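Local structure of putative uncharacterized protein (Bacillus anthracis, 3LNO) at residues A[16-20]-A[66-71]; A[42-46]-A[77-81]; A[31-36]-A[91-97]; A[46-52]-A[81-87]. The protein is of unknown function but belongs to the DUF59 family related to iron-sulfur cluster assembly proteins, and may therefore assist in cluster maturation. All blocks are in the same frame, centred on the assembly; numbering follows the deposited sequence.

Interaction 1: A[16-20]-A[66-71]; sequences NLEAV and DVKKVL
Leu17 and Val20 press onto the helical turns of residues 66-71, Leu17 through its CD2 methyl and Val20 through both of its methyls. In Leu17 a chi1 of -70° sets CG opposite the carbonyl carbon, and with the chain then extended through chi2 the methyl CD2 reaches the helix. It lies 3.8 Å from Leu71 CD2 and 4.0 Å from Val67 CG1, bridging two residues one helical turn apart. Leu71 has nearly the same torsions, and the two leucines meet aslant, branch against branch. Val20 divides its work. The Val20 and Asp66 side chains slide past each other in opposite directions, with Val20 CG1, trans to the backbone N (chi1 176°), 4.1 Å from Asp66 CB, whereas Val20 CG2 packs at 3.9 Å from Val70 CG2. The other branch of Val70 turns back toward the 3-10 turn, where CG1 comes within 3.4 Å of Asn16 O, the oxygen that accepts from Ala19 N. Asn16 ND2 donates to Lys12 O in helix 3-16. Val67 and Leu71 also touch Met50, Ile48, Val83 and Ile81 of the sheet. Helix 60-74, packed on that sheet and flanked here by the 3-10 turn 17-19, is a typical beta-alpha-beta crossover helix.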
loop_
_atom_site.group_PDB
_atom_site.type_symbol
_atom_site.label_atom_id
_atom_site.label_comp_id
_atom_site.label_asym_id
_atom_site.label_seq_id
_atom_site.Cartn_x
_atom_site.Cartn_y
_atom_site.Cartn_z
ATOM N N ASN A 16 -8.470 0.701 -0.397
ATOM C CA ASN A 16 -8.354 1.233 -1.754
ATOM C C ASN A 16 -6.986 0.957 -2.394
ATOM O O ASN A 16 -6.840 1.011 -3.614
ATOM C CB ASN A 16 -8.701 2.719 -1.778
ATOM C CG ASN A 16 -10.188 2.938 -1.891
ATOM O OD1 ASN A 16 -10.729 3.008 -2.997
ATOM N ND2 ASN A 16 -10.869 3.018 -0.741
ATOM N N LEU A 17 -5.985 0.652 -1.566
ATOM C CA LEU A 17 -4.651 0.321 -2.064
ATOM C C LEU A 17 -4.645 -1.040 -2.784
ATOM O O LEU A 17 -3.666 -1.410 -3.441
ATOM C CB LEU A 17 -3.644 0.347 -0.915
ATOM C CG LEU A 17 -3.339 1.744 -0.344
ATOM C CD1 LEU A 17 -2.346 1.616 0.811
ATOM C CD2 LEU A 17 -2.742 2.654 -1.460
ATOM N N GLU A 18 -5.746 -1.775 -2.702
ATOM C CA GLU A 18 -5.857 -3.000 -3.511
ATOM C C GLU A 18 -5.923 -2.716 -4.992
ATOM O O GLU A 18 -5.805 -3.639 -5.799
ATOM C CB GLU A 18 -7.083 -3.824 -3.144
ATOM C CG GLU A 18 -6.962 -4.446 -1.789
ATOM C CD GLU A 18 -8.178 -5.242 -1.421
ATOM O OE1 GLU A 18 -9.309 -4.704 -1.501
ATOM O OE2 GLU A 18 -7.991 -6.417 -1.050
ATOM N N ALA A 19 -6.138 -1.459 -5.367
ATOM C CA ALA A 19 -6.169 -1.106 -6.786
ATOM C C ALA A 19 -4.795 -0.739 -7.301
ATOM O O ALA A 19 -4.667 -0.326 -8.449
ATOM C CB ALA A 19 -7.143 0.039 -7.034
ATOM N N VAL A 20 -3.770 -0.836 -6.452
ATOM C CA VAL A 20 -2.382 -0.546 -6.883
ATOM C C VAL A 20 -1.648 -1.874 -7.088
ATOM O O VAL A 20 -1.461 -2.644 -6.140
ATOM C CB VAL A 20 -1.611 0.276 -5.809
ATOM C CG1 VAL A 20 -0.159 0.471 -6.222
ATOM C CG2 VAL A 20 -2.318 1.630 -5.497
ATOM N N ASP A 66 1.430 5.677 -8.423
ATOM C CA ASP A 66 0.160 4.958 -8.491
ATOM C C ASP A 66 -0.615 5.028 -7.158
ATOM O O ASP A 66 -1.835 5.209 -7.139
ATOM C CB ASP A 66 0.403 3.515 -8.891
ATOM C CG ASP A 66 -0.229 3.175 -10.211
ATOM O OD1 ASP A 66 0.172 3.779 -11.235
ATOM O OD2 ASP A 66 -1.136 2.305 -10.220
ATOM N N VAL A 67 0.101 4.931 -6.042
ATOM C CA VAL A 67 -0.514 5.139 -4.738
ATOM C C VAL A 67 -1.179 6.519 -4.661
ATOM O O VAL A 67 -2.346 6.637 -4.288
ATOM C CB VAL A 67 0.509 4.958 -3.565
ATOM C CG1 VAL A 67 -0.069 5.465 -2.279
ATOM C CG2 VAL A 67 0.878 3.487 -3.375
ATOM N N LYS A 68 -0.460 7.571 -5.054
ATOM C CA LYS A 68 -1.044 8.913 -4.980
ATOM C C LYS A 68 -2.235 9.090 -5.908
ATOM O O LYS A 68 -3.259 9.631 -5.525
ATOM C CB LYS A 68 0.009 9.987 -5.236
ATOM C CG LYS A 68 1.142 9.929 -4.218
ATOM C CD LYS A 68 2.090 11.104 -4.388
ATOM C CE LYS A 68 2.919 11.339 -3.123
ATOM N NZ LYS A 68 3.631 12.636 -3.239
ATOM N N LYS A 69 -2.116 8.616 -7.130
ATOM C CA LYS A 69 -3.240 8.700 -8.049
ATOM C C LYS A 69 -4.440 7.916 -7.528
ATOM O O LYS A 69 -5.588 8.404 -7.551
ATOM C CB LYS A 69 -2.830 8.164 -9.418
ATOM C CG LYS A 69 -3.963 8.179 -10.438
ATOM C CD LYS A 69 -3.452 8.092 -11.889
ATOM C CE LYS A 69 -3.026 6.671 -12.277
ATOM N NZ LYS A 69 -2.755 6.544 -13.752
ATOM N N VAL A 70 -4.203 6.694 -7.060
ATOM C CA VAL A 70 -5.344 5.858 -6.691
ATOM C C VAL A 70 -6.064 6.487 -5.500
ATOM O O VAL A 70 -7.285 6.636 -5.498
ATOM C CB VAL A 70 -4.927 4.406 -6.391
ATOM C CG1 VAL A 70 -5.947 3.731 -5.434
ATOM C CG2 VAL A 70 -4.784 3.622 -7.700
ATOM N N LEU A 71 -5.306 6.887 -4.487
ATOM C CA LEU A 71 -5.961 7.407 -3.292
ATOM C C LEU A 71 -6.630 8.756 -3.573
ATOM O O LEU A 71 -7.768 8.973 -3.158
ATOM C CB LEU A 71 -4.994 7.482 -2.116
ATOM C CG LEU A 71 -4.449 6.142 -1.647
ATOM C CD1 LEU A 71 -3.556 6.348 -0.443
ATOM C CD2 LEU A 71 -5.607 5.157 -1.289
#

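Interaction 2: A[42-46]-A[77-81]; sequences ENNNA and EVNEI
The carboxamides of Asn44 and Asn79 meet the opposing backbone through N-H groups directed within their own planes. Asn79 ND2 donates to Asn43 O at 2.8 Å, and Asn44 ND2 to Glu77 O at 3.1 Å; each acceptor lies only 9° out of the amide plane. The second bond approaches its carbonyl from above the carbonyl plane, while CG of Glu77 lies alongside the same ND2. The Asn44 amide is turned 50° from the Glu77 carboxylate, whose OE2 forms a salt bridge with Lys12. Asn45 uses its amide as an acceptor: with CG trans to the carbonyl carbon (chi1 -65°), OD1 swings toward the other segment and takes Glu80 N at 2.9 Å on a lone pair. The Glu80 CB also touches this oxygen, at 3.2 Å.

Between these side chains run two backbone bonds, Asn79 N to Asn44 O at 2.8 Å and Ala46 N to Glu80 O at 2.7 Å. Ala46 and Ile81 then form the first bridge of a parallel strand pair, and Ala46 CB rests 3.9 Å from Val78 CG2. Asp41 OD1 accepts from Asn43 N and Asn45 N, bracing the turn before strand 46-50. Three of the five bonds across the contact use asparagine side chains, and all five rest on neutral amide groups, with the charges of Asp41 and of the Glu77-Lys12 pair beside them.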
loop_
_atom_site.group_PDB
_atom_site.type_symbol
_atom_site.label_atom_id
_atom_site.label_comp_id
_atom_site.label_asym_id
_atom_site.label_seq_id
_atom_site.Cartn_x
_atom_site.Cartn_y
_atom_site.Cartn_z
ATOM N N GLU A 42 -6.212 14.222 11.961
ATOM C CA GLU A 42 -7.557 14.753 12.142
ATOM C C GLU A 42 -8.016 15.523 10.913
ATOM O O GLU A 42 -9.213 15.767 10.738
ATOM C CB GLU A 42 -7.631 15.658 13.385
ATOM C CG GLU A 42 -6.946 17.014 13.232
ATOM C CD GLU A 42 -7.352 18.003 14.320
ATOM O OE1 GLU A 42 -7.373 17.608 15.506
ATOM O OE2 GLU A 42 -7.653 19.175 13.993
ATOM N N ASN A 43 -7.060 15.910 10.070
ATOM C CA ASN A 43 -7.375 16.628 8.831
ATOM C C ASN A 43 -7.296 15.768 7.564
ATOM O O ASN A 43 -7.188 16.300 6.456
ATOM C CB ASN A 43 -6.471 17.854 8.690
ATOM C CG ASN A 43 -6.721 18.878 9.786
ATOM O OD1 ASN A 43 -7.853 19.315 9.981
ATOM N ND2 ASN A 43 -5.677 19.243 10.516
ATOM N N ASN A 44 -7.301 14.448 7.734
ATOM C CA ASN A 44 -7.302 13.519 6.593
ATOM C C ASN A 44 -6.021 13.547 5.763
ATOM O O ASN A 44 -5.994 13.111 4.611
ATOM C CB ASN A 44 -8.533 13.733 5.698
ATOM C CG ASN A 44 -9.788 13.055 6.248
ATOM O OD1 ASN A 44 -9.798 12.572 7.374
ATOM N ND2 ASN A 44 -10.837 12.993 5.437
ATOM N N ASN A 45 -4.960 14.062 6.361
ATOM C CA ASN A 45 -3.623 13.931 5.815
ATOM C C ASN A 45 -3.114 12.538 6.124
ATOM O O ASN A 45 -3.105 12.120 7.289
ATOM C CB ASN A 45 -2.721 14.949 6.487
ATOM C CG ASN A 45 -3.118 16.363 6.162
ATOM O OD1 ASN A 45 -3.419 16.692 5.003
ATOM N ND2 ASN A 45 -3.107 17.216 7.172
ATOM N N ALA A 46 -2.657 11.842 5.093
ATOM C CA ALA A 46 -2.333 10.431 5.196
ATOM C C ALA A 46 -0.844 10.159 4.953
ATOM O O ALA A 46 -0.215 10.788 4.080
ATOM C CB ALA A 46 -3.193 9.639 4.211
ATOM N N GLU A 77 -11.723 12.606 -0.370
ATOM C CA GLU A 77 -11.664 13.346 0.882
ATOM C C GLU A 77 -10.291 13.260 1.572
ATOM O O GLU A 77 -10.076 13.897 2.613
ATOM C CB GLU A 77 -12.804 12.943 1.846
ATOM C CG GLU A 77 -12.671 11.559 2.526
ATOM C CD GLU A 77 -13.160 10.405 1.650
ATOM O OE1 GLU A 77 -13.074 10.521 0.402
ATOM O OE2 GLU A 77 -13.617 9.375 2.214
ATOM N N VAL A 78 -9.362 12.481 1.013
ATOM C CA VAL A 78 -8.009 12.490 1.567
ATOM C C VAL A 78 -7.348 13.847 1.242
ATOM O O VAL A 78 -7.607 14.425 0.185
ATOM C CB VAL A 78 -7.124 11.322 1.032
ATOM C CG1 VAL A 78 -6.719 11.549 -0.413
ATOM C CG2 VAL A 78 -5.874 11.172 1.873
ATOM N N ASN A 79 -6.522 14.363 2.150
ATOM C CA ASN A 79 -5.767 15.579 1.847
ATOM C C ASN A 79 -4.338 15.281 1.486
ATOM O O ASN A 79 -4.086 14.826 0.373
ATOM C CB ASN A 79 -5.935 16.641 2.925
ATOM C CG ASN A 79 -7.331 17.229 2.883
ATOM O OD1 ASN A 79 -7.848 17.512 1.797
ATOM N ND2 ASN A 79 -7.982 17.335 4.035
ATOM N N GLU A 80 -3.401 15.473 2.398
ATOM C CA GLU A 80 -2.041 15.122 2.037
ATOM C C GLU A 80 -1.862 13.628 1.858
ATOM O O GLU A 80 -2.411 12.814 2.608
ATOM C CB GLU A 80 -1.047 15.624 3.065
ATOM C CG GLU A 80 0.389 15.673 2.543
ATOM C CD GLU A 80 1.345 16.119 3.638
ATOM O OE1 GLU A 80 0.849 16.479 4.733
ATOM O OE2 GLU A 80 2.579 16.111 3.419
ATOM N N ILE A 81 -1.093 13.262 0.849
ATOM C CA ILE A 81 -0.665 11.881 0.741
ATOM C C ILE A 81 0.845 11.777 0.716
ATOM O O ILE A 81 1.480 12.153 -0.269
ATOM C CB ILE A 81 -1.162 11.217 -0.525
ATOM C CG1 ILE A 81 -2.668 11.401 -0.654
ATOM C CG2 ILE A 81 -0.742 9.741 -0.490
ATOM C CD1 ILE A 81 -3.210 11.059 -1.987
#

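Interaction 3: A[31-36]-A[91-97]; sequences NLGLVY and WSKERMS
Leu34 and Trp91 make the tight end of this contact. The CD2 methyl of Leu34 sits over one face of the indole, 3.6 Å from the centroid of its five-membered ring, in a CH-pi contact; Lys93 N lies over the opposite face. With CG trans to the backbone N (chi1 -176°), the indole reaches across so that NE1 donates to Leu32 O at 2.8 Å. That oxygen lies almost exactly in the ring plane, although the donor stands above the plane of the carbonyl, and the two contacts together fix the tilt of the ring. Next to it, Leu32 and selenomethionine Met96 run side by side, with Leu32 CD2 4.0 Å from Met96 SE.

Gly33 ends helix 29-32 in a Schellman motif, its positive phi turning the chain out of the helix, and its CA comes within 3.5 Å of Arg95 O. One helix end thus meets a helix start: Ser97, the N-cap of helix 98-106, donates its N to Asn31 O at 2.9 Å, while its OG accepts from Ala100 N.

Toward the exposed Arg95 the fit is looser and water enters. Tyr36 OH lies over one face of the guanidinium, 3.6 Å from Arg95 NE, with ring and guanidinium planes 46° apart; the hydroxyl finds its hydrogen bond at Pro89 O. In the guanidinium plane a water accepts from Arg95 NH1 at 3.3 Å and donates to Gly33 O at 2.7 Å.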
loop_
_atom_site.group_PDB
_atom_site.type_symbol
_atom_site.label_atom_id
_atom_site.label_comp_id
_atom_site.label_asym_id
_atom_site.label_seq_id
_atom_site.Cartn_x
_atom_site.Cartn_y
_atom_site.Cartn_z
ATOM N N ASN A 31 -2.182 -7.277 -0.957
ATOM C CA ASN A 31 -2.037 -8.734 -0.919
ATOM C C ASN A 31 -0.577 -9.199 -0.935
ATOM O O ASN A 31 -0.258 -10.246 -0.390
ATOM C CB ASN A 31 -2.892 -9.419 -1.996
ATOM C CG ASN A 31 -4.368 -9.461 -1.619
ATOM O OD1 ASN A 31 -5.161 -8.681 -2.141
ATOM N ND2 ASN A 31 -4.740 -10.362 -0.692
ATOM N N LEU A 32 0.322 -8.389 -1.494
ATOM C CA LEU A 32 1.732 -8.747 -1.412
ATOM C C LEU A 32 2.333 -8.598 -0.014
ATOM O O LEU A 32 3.374 -9.173 0.268
ATOM C CB LEU A 32 2.577 -7.933 -2.383
ATOM C CG LEU A 32 2.635 -8.471 -3.809
ATOM C CD1 LEU A 32 3.532 -7.567 -4.644
ATOM C CD2 LEU A 32 3.130 -9.919 -3.844
ATOM N N GLY A 33 1.695 -7.817 0.843
ATOM C CA GLY A 33 2.268 -7.533 2.148
ATOM C C GLY A 33 3.254 -6.378 2.120
ATOM O O GLY A 33 4.095 -6.262 3.026
ATOM N N LEU A 34 3.195 -5.537 1.084
ATOM C CA LEU A 34 4.140 -4.412 0.992
ATOM C C LEU A 34 3.776 -3.215 1.844
ATOM O O LEU A 34 4.646 -2.395 2.132
ATOM C CB LEU A 34 4.330 -3.917 -0.446
ATOM C CG LEU A 34 4.869 -4.939 -1.446
ATOM C CD1 LEU A 34 4.960 -4.278 -2.791
ATOM C CD2 LEU A 34 6.244 -5.455 -0.976
ATOM N N VAL A 35 2.505 -3.098 2.224
ATOM C CA VAL A 35 2.046 -1.950 2.992
ATOM C C VAL A 35 2.148 -2.220 4.499
ATOM O O VAL A 35 1.424 -3.076 5.052
ATOM C CB VAL A 35 0.615 -1.541 2.628
ATOM C CG1 VAL A 35 0.268 -0.224 3.299
ATOM C CG2 VAL A 35 0.450 -1.401 1.109
ATOM N N TYR A 36 3.056 -1.488 5.151
ATOM C CA TYR A 36 3.342 -1.662 6.590
ATOM C C TYR A 36 2.474 -0.809 7.510
ATOM O O TYR A 36 2.180 -1.185 8.630
ATOM C CB TYR A 36 4.810 -1.320 6.877
ATOM C CG TYR A 36 5.783 -2.330 6.364
ATOM C CD1 TYR A 36 5.335 -3.517 5.803
ATOM C CD2 TYR A 36 7.165 -2.099 6.435
ATOM C CE1 TYR A 36 6.222 -4.471 5.326
ATOM C CE2 TYR A 36 8.064 -3.041 5.976
ATOM C CZ TYR A 36 7.568 -4.236 5.436
ATOM O OH TYR A 36 8.412 -5.191 5.000
ATOM N N TRP A 91 11.031 -6.911 3.391
ATOM C CA TRP A 91 9.970 -7.763 2.879
ATOM C C TRP A 91 10.404 -9.217 2.674
ATOM O O TRP A 91 11.570 -9.523 2.473
ATOM C CB TRP A 91 9.424 -7.196 1.563
ATOM C CG TRP A 91 8.259 -7.970 1.001
ATOM C CD1 TRP A 91 6.937 -7.829 1.329
ATOM C CD2 TRP A 91 8.312 -8.966 -0.033
ATOM N NE1 TRP A 91 6.163 -8.686 0.562
ATOM C CE2 TRP A 91 6.990 -9.411 -0.259
ATOM C CE3 TRP A 91 9.350 -9.553 -0.756
ATOM C CZ2 TRP A 91 6.684 -10.397 -1.196
ATOM C CZ3 TRP A 91 9.044 -10.526 -1.677
ATOM C CH2 TRP A 91 7.722 -10.942 -1.886
ATOM N N SER A 92 9.444 -10.120 2.717
ATOM C CA SER A 92 9.659 -11.470 2.248
ATOM C C SER A 92 8.299 -12.027 1.862
ATOM O O SER A 92 7.270 -11.521 2.276
ATOM C CB SER A 92 10.299 -12.338 3.351
ATOM O OG SER A 92 9.316 -12.997 4.141
ATOM N N LYS A 93 8.318 -13.102 1.101
ATOM C CA LYS A 93 7.136 -13.767 0.629
ATOM C C LYS A 93 6.232 -14.306 1.756
ATOM O O LYS A 93 5.045 -14.496 1.536
ATOM C CB LYS A 93 7.554 -14.914 -0.298
ATOM C CG LYS A 93 8.395 -15.965 0.424
ATOM C CD LYS A 93 8.965 -17.003 -0.528
ATOM C CE LYS A 93 9.844 -17.997 0.225
ATOM N NZ LYS A 93 10.641 -18.866 -0.705
ATOM N N GLU A 94 6.783 -14.521 2.952
ATOM C CA GLU A 94 5.981 -14.926 4.112
ATOM C C GLU A 94 4.928 -13.899 4.456
ATOM O O GLU A 94 3.903 -14.248 5.039
ATOM C CB GLU A 94 6.849 -15.194 5.344
ATOM C CG GLU A 94 7.524 -16.568 5.369
ATOM C CD GLU A 94 8.251 -16.854 6.709
ATOM O OE1 GLU A 94 9.002 -15.973 7.206
ATOM O OE2 GLU A 94 8.070 -17.966 7.267
ATOM N N ARG A 95 5.149 -12.651 4.035
ATOM C CA ARG A 95 4.213 -11.541 4.270
ATOM C C ARG A 95 3.004 -11.517 3.307
ATOM O O ARG A 95 2.044 -10.756 3.476
ATOM C CB ARG A 95 4.947 -10.199 4.170
ATOM C CG ARG A 95 5.892 -9.964 5.313
ATOM C CD ARG A 95 6.532 -8.589 5.205
ATOM N NE ARG A 95 7.486 -8.413 6.279
ATOM C CZ ARG A 95 7.182 -7.904 7.467
ATOM N NH1 ARG A 95 5.942 -7.508 7.734
ATOM N NH2 ARG A 95 8.122 -7.798 8.387
HETATM N N MSE A 96 3.031 -12.364 2.304
HETATM C CA MSE A 96 1.898 -12.390 1.374
HETATM C C MSE A 96 0.599 -12.912 2.010
HETATM O O MSE A 96 0.645 -13.771 2.886
HETATM C CB MSE A 96 2.297 -13.254 0.204
HETATM C CG MSE A 96 3.380 -12.552 -0.584
HETATM SE SE MSE A 96 3.778 -13.487 -2.243
HETATM C CE MSE A 96 3.289 -15.318 -1.881
ATOM N N SER A 97 -0.551 -12.410 1.562
ATOM C CA SER A 97 -1.841 -12.948 2.029
ATOM C C SER A 97 -2.095 -14.395 1.578
ATOM O O SER A 97 -1.418 -14.897 0.688
ATOM C CB SER A 97 -2.994 -12.073 1.494
ATOM O OG SER A 97 -3.103 -12.213 0.075
HETATM O O HOH W 1 3.553 -6.986 5.535
#

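Interaction 4: A[46-52]-A[81-87]; sequences AVITMTM and IEVNVVW
A beta-alpha-beta unit brings strand 46-50 beside strand 81-85 in parallel, with Val47 paired to Glu82, Ile48 to Val83 and Thr49 to Asn84. The strand axes lie 4.7 Å apart at 19°. Ile48 and Met50 each use both N and O in the ladder, to Glu82, Asn84 and Val86; the bond from Val86 N to Met50 O, 2.7 Å long, continues the ladder beyond the Met50-Val85 pair.

On the face of Ile48 and Met50, Ile48 CD1 lies 3.9 Å from Ile81 CG2, the two side chains pointing the same way. Selenomethionine Met50, its CG between backbone N and carbonyl carbon (chi1 68°), brings SE to 3.9 Å from Val83 CG1. Helix 60-74, the crossover of the unit, covers this side with Ile63, Val67 and Leu71. The face of Val47 and Thr49 is more polar: one water joins Thr49 OG1 and Asn84 ND2, 2.9 Å from each, and another donates to Ala46 O and weakly to Glu82 OE1.

Past the last bridge, Thr51 OG1 donates to Val86 O at 2.7 Å, its chi1 of -168° setting the hydroxyl trans to the backbone N. CG of selenomethionine Met52 approaches the Trp87 indole obliquely, 3.7 Å from CH2, while Val85 CG1 lies over one face of that ring.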
loop_
_atom_site.group_PDB
_atom_site.type_symbol
_atom_site.label_atom_id
_atom_site.label_comp_id
_atom_site.label_asym_id
_atom_site.label_seq_id
_atom_site.Cartn_x
_atom_site.Cartn_y
_atom_site.Cartn_z
ATOM N N ALA A 46 -2.657 11.842 5.093
ATOM C CA ALA A 46 -2.333 10.431 5.196
ATOM C C ALA A 46 -0.844 10.159 4.953
ATOM O O ALA A 46 -0.215 10.788 4.080
ATOM C CB ALA A 46 -3.193 9.639 4.211
ATOM N N VAL A 47 -0.298 9.236 5.742
ATOM C CA VAL A 47 1.068 8.745 5.588
ATOM C C VAL A 47 1.012 7.221 5.352
ATOM O O VAL A 47 0.572 6.467 6.216
ATOM C CB VAL A 47 1.937 8.996 6.828
ATOM C CG1 VAL A 47 3.360 8.463 6.569
ATOM C CG2 VAL A 47 1.982 10.528 7.227
ATOM N N ILE A 48 1.414 6.799 4.161
ATOM C CA ILE A 48 1.489 5.381 3.821
ATOM C C ILE A 48 2.954 4.948 3.903
ATOM O O ILE A 48 3.789 5.469 3.183
ATOM C CB ILE A 48 0.967 5.122 2.385
ATOM C CG1 ILE A 48 -0.540 5.399 2.302
ATOM C CG2 ILE A 48 1.180 3.651 1.987
ATOM C CD1 ILE A 48 -0.836 6.757 1.993
ATOM N N THR A 49 3.252 3.978 4.750
ATOM C CA THR A 49 4.615 3.445 4.888
ATOM C C THR A 49 4.647 2.070 4.234
ATOM O O THR A 49 3.876 1.166 4.591
ATOM C CB THR A 49 4.952 3.275 6.403
ATOM O OG1 THR A 49 4.760 4.528 7.064
ATOM C CG2 THR A 49 6.389 2.794 6.635
HETATM N N MSE A 50 5.530 1.901 3.269
HETATM C CA MSE A 50 5.572 0.648 2.550
HETATM C C MSE A 50 6.999 0.303 2.167
HETATM O O MSE A 50 7.923 1.119 2.320
HETATM C CB MSE A 50 4.695 0.743 1.301
HETATM C CG MSE A 50 5.236 1.706 0.251
HETATM SE SE MSE A 50 3.993 1.805 -1.280
HETATM C CE MSE A 50 4.027 -0.059 -1.900
ATOM N N THR A 51 7.183 -0.921 1.694
ATOM C CA THR A 51 8.480 -1.330 1.164
ATOM C C THR A 51 8.301 -1.867 -0.259
ATOM O O THR A 51 7.210 -1.776 -0.810
ATOM C CB THR A 51 9.142 -2.355 2.071
ATOM O OG1 THR A 51 10.506 -2.501 1.673
ATOM C CG2 THR A 51 8.433 -3.711 1.974
HETATM N N MSE A 52 9.364 -2.373 -0.876
HETATM C CA MSE A 52 9.260 -3.003 -2.197
HETATM C C MSE A 52 9.706 -4.447 -2.065
HETATM O O MSE A 52 10.219 -4.842 -1.014
HETATM C CB MSE A 52 10.157 -2.295 -3.196
HETATM C CG MSE A 52 9.814 -0.826 -3.357
HETATM SE SE MSE A 52 8.164 -0.699 -4.369
HETATM C CE MSE A 52 7.446 0.876 -3.452
ATOM N N ILE A 81 -1.093 13.262 0.849
ATOM C CA ILE A 81 -0.665 11.881 0.741
ATOM C C ILE A 81 0.845 11.777 0.716
ATOM O O ILE A 81 1.480 12.153 -0.269
ATOM C CB ILE A 81 -1.162 11.217 -0.525
ATOM C CG1 ILE A 81 -2.668 11.401 -0.654
ATOM C CG2 ILE A 81 -0.742 9.741 -0.490
ATOM C CD1 ILE A 81 -3.210 11.059 -1.987
ATOM N N GLU A 82 1.411 11.226 1.780
ATOM C CA GLU A 82 2.835 10.975 1.823
ATOM C C GLU A 82 3.094 9.473 1.710
ATOM O O GLU A 82 2.457 8.678 2.414
ATOM C CB GLU A 82 3.386 11.424 3.170
ATOM C CG GLU A 82 3.688 12.858 3.282
ATOM C CD GLU A 82 4.539 13.140 4.504
ATOM O OE1 GLU A 82 3.955 13.517 5.545
ATOM O OE2 GLU A 82 5.784 12.964 4.424
ATOM N N VAL A 83 4.052 9.082 0.878
ATOM C CA VAL A 83 4.423 7.672 0.791
ATOM C C VAL A 83 5.849 7.543 1.249
ATOM O O VAL A 83 6.757 8.090 0.610
ATOM C CB VAL A 83 4.287 7.098 -0.630
ATOM C CG1 VAL A 83 4.580 5.613 -0.621
ATOM C CG2 VAL A 83 2.884 7.332 -1.176
ATOM N N ASN A 84 6.060 6.862 2.374
ATOM C CA ASN A 84 7.440 6.663 2.823
ATOM C C ASN A 84 7.839 5.242 2.536
ATOM O O ASN A 84 7.231 4.298 3.054
ATOM C CB ASN A 84 7.623 6.966 4.306
ATOM C CG ASN A 84 7.445 8.448 4.630
ATOM O OD1 ASN A 84 7.763 9.332 3.822
ATOM N ND2 ASN A 84 6.938 8.723 5.826
ATOM N N VAL A 85 8.849 5.090 1.696
ATOM C CA VAL A 85 9.331 3.765 1.331
ATOM C C VAL A 85 10.475 3.357 2.287
ATOM O O VAL A 85 11.501 4.042 2.372
ATOM C CB VAL A 85 9.823 3.786 -0.090
ATOM C CG1 VAL A 85 10.452 2.475 -0.449
ATOM C CG2 VAL A 85 8.657 4.150 -1.048
ATOM N N VAL A 86 10.294 2.265 3.027
ATOM C CA VAL A 86 11.309 1.866 3.998
ATOM C C VAL A 86 11.845 0.495 3.633
ATOM O O VAL A 86 11.310 -0.164 2.750
ATOM C CB VAL A 86 10.780 1.919 5.459
ATOM C CG1 VAL A 86 10.296 3.333 5.787
ATOM C CG2 VAL A 86 9.675 0.904 5.684
ATOM N N TRP A 87 12.928 0.092 4.284
ATOM C CA TRP A 87 13.601 -1.154 3.965
ATOM C C TRP A 87 13.728 -2.019 5.218
ATOM O O TRP A 87 14.331 -3.097 5.195
ATOM C CB TRP A 87 14.968 -0.850 3.339
ATOM C CG TRP A 87 14.782 -0.008 2.129
ATOM C CD1 TRP A 87 15.093 1.314 1.987
ATOM C CD2 TRP A 87 14.163 -0.415 0.896
ATOM N NE1 TRP A 87 14.721 1.745 0.739
ATOM C CE2 TRP A 87 14.153 0.704 0.049
ATOM C CE3 TRP A 87 13.620 -1.619 0.432
ATOM C CZ2 TRP A 87 13.612 0.661 -1.237
ATOM C CZ3 TRP A 87 13.094 -1.664 -0.845
ATOM C CH2 TRP A 87 13.083 -0.529 -1.660
HETATM O O HOH W 2 0.614 13.415 5.228
HETATM O O HOH W 3 6.832 6.420 7.602
#

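Interaction 4 is the spine of the arrangement, and the other three join it at different places. Interaction 2 continues it at the N-terminal ends of both strands, sharing Ala46 and Ile81. Interaction 1 lies on the helix-covered face, centres 12 Å away, where helix 60-74 links strands 46-50 and 81-85. Interaction 3 lies alongside the C-terminal part of strand 46-50, about 25 Å from interaction 2 between centres, and reaches the sheet through strand 35-40, which pairs antiparallel with strand 46-50. Along the chain, interactions 2 and 4 nest inside the loop closed by interaction 3, while interaction 1 crosses all three, so segments distant in sequence are brought together in one compact alpha-beta domain.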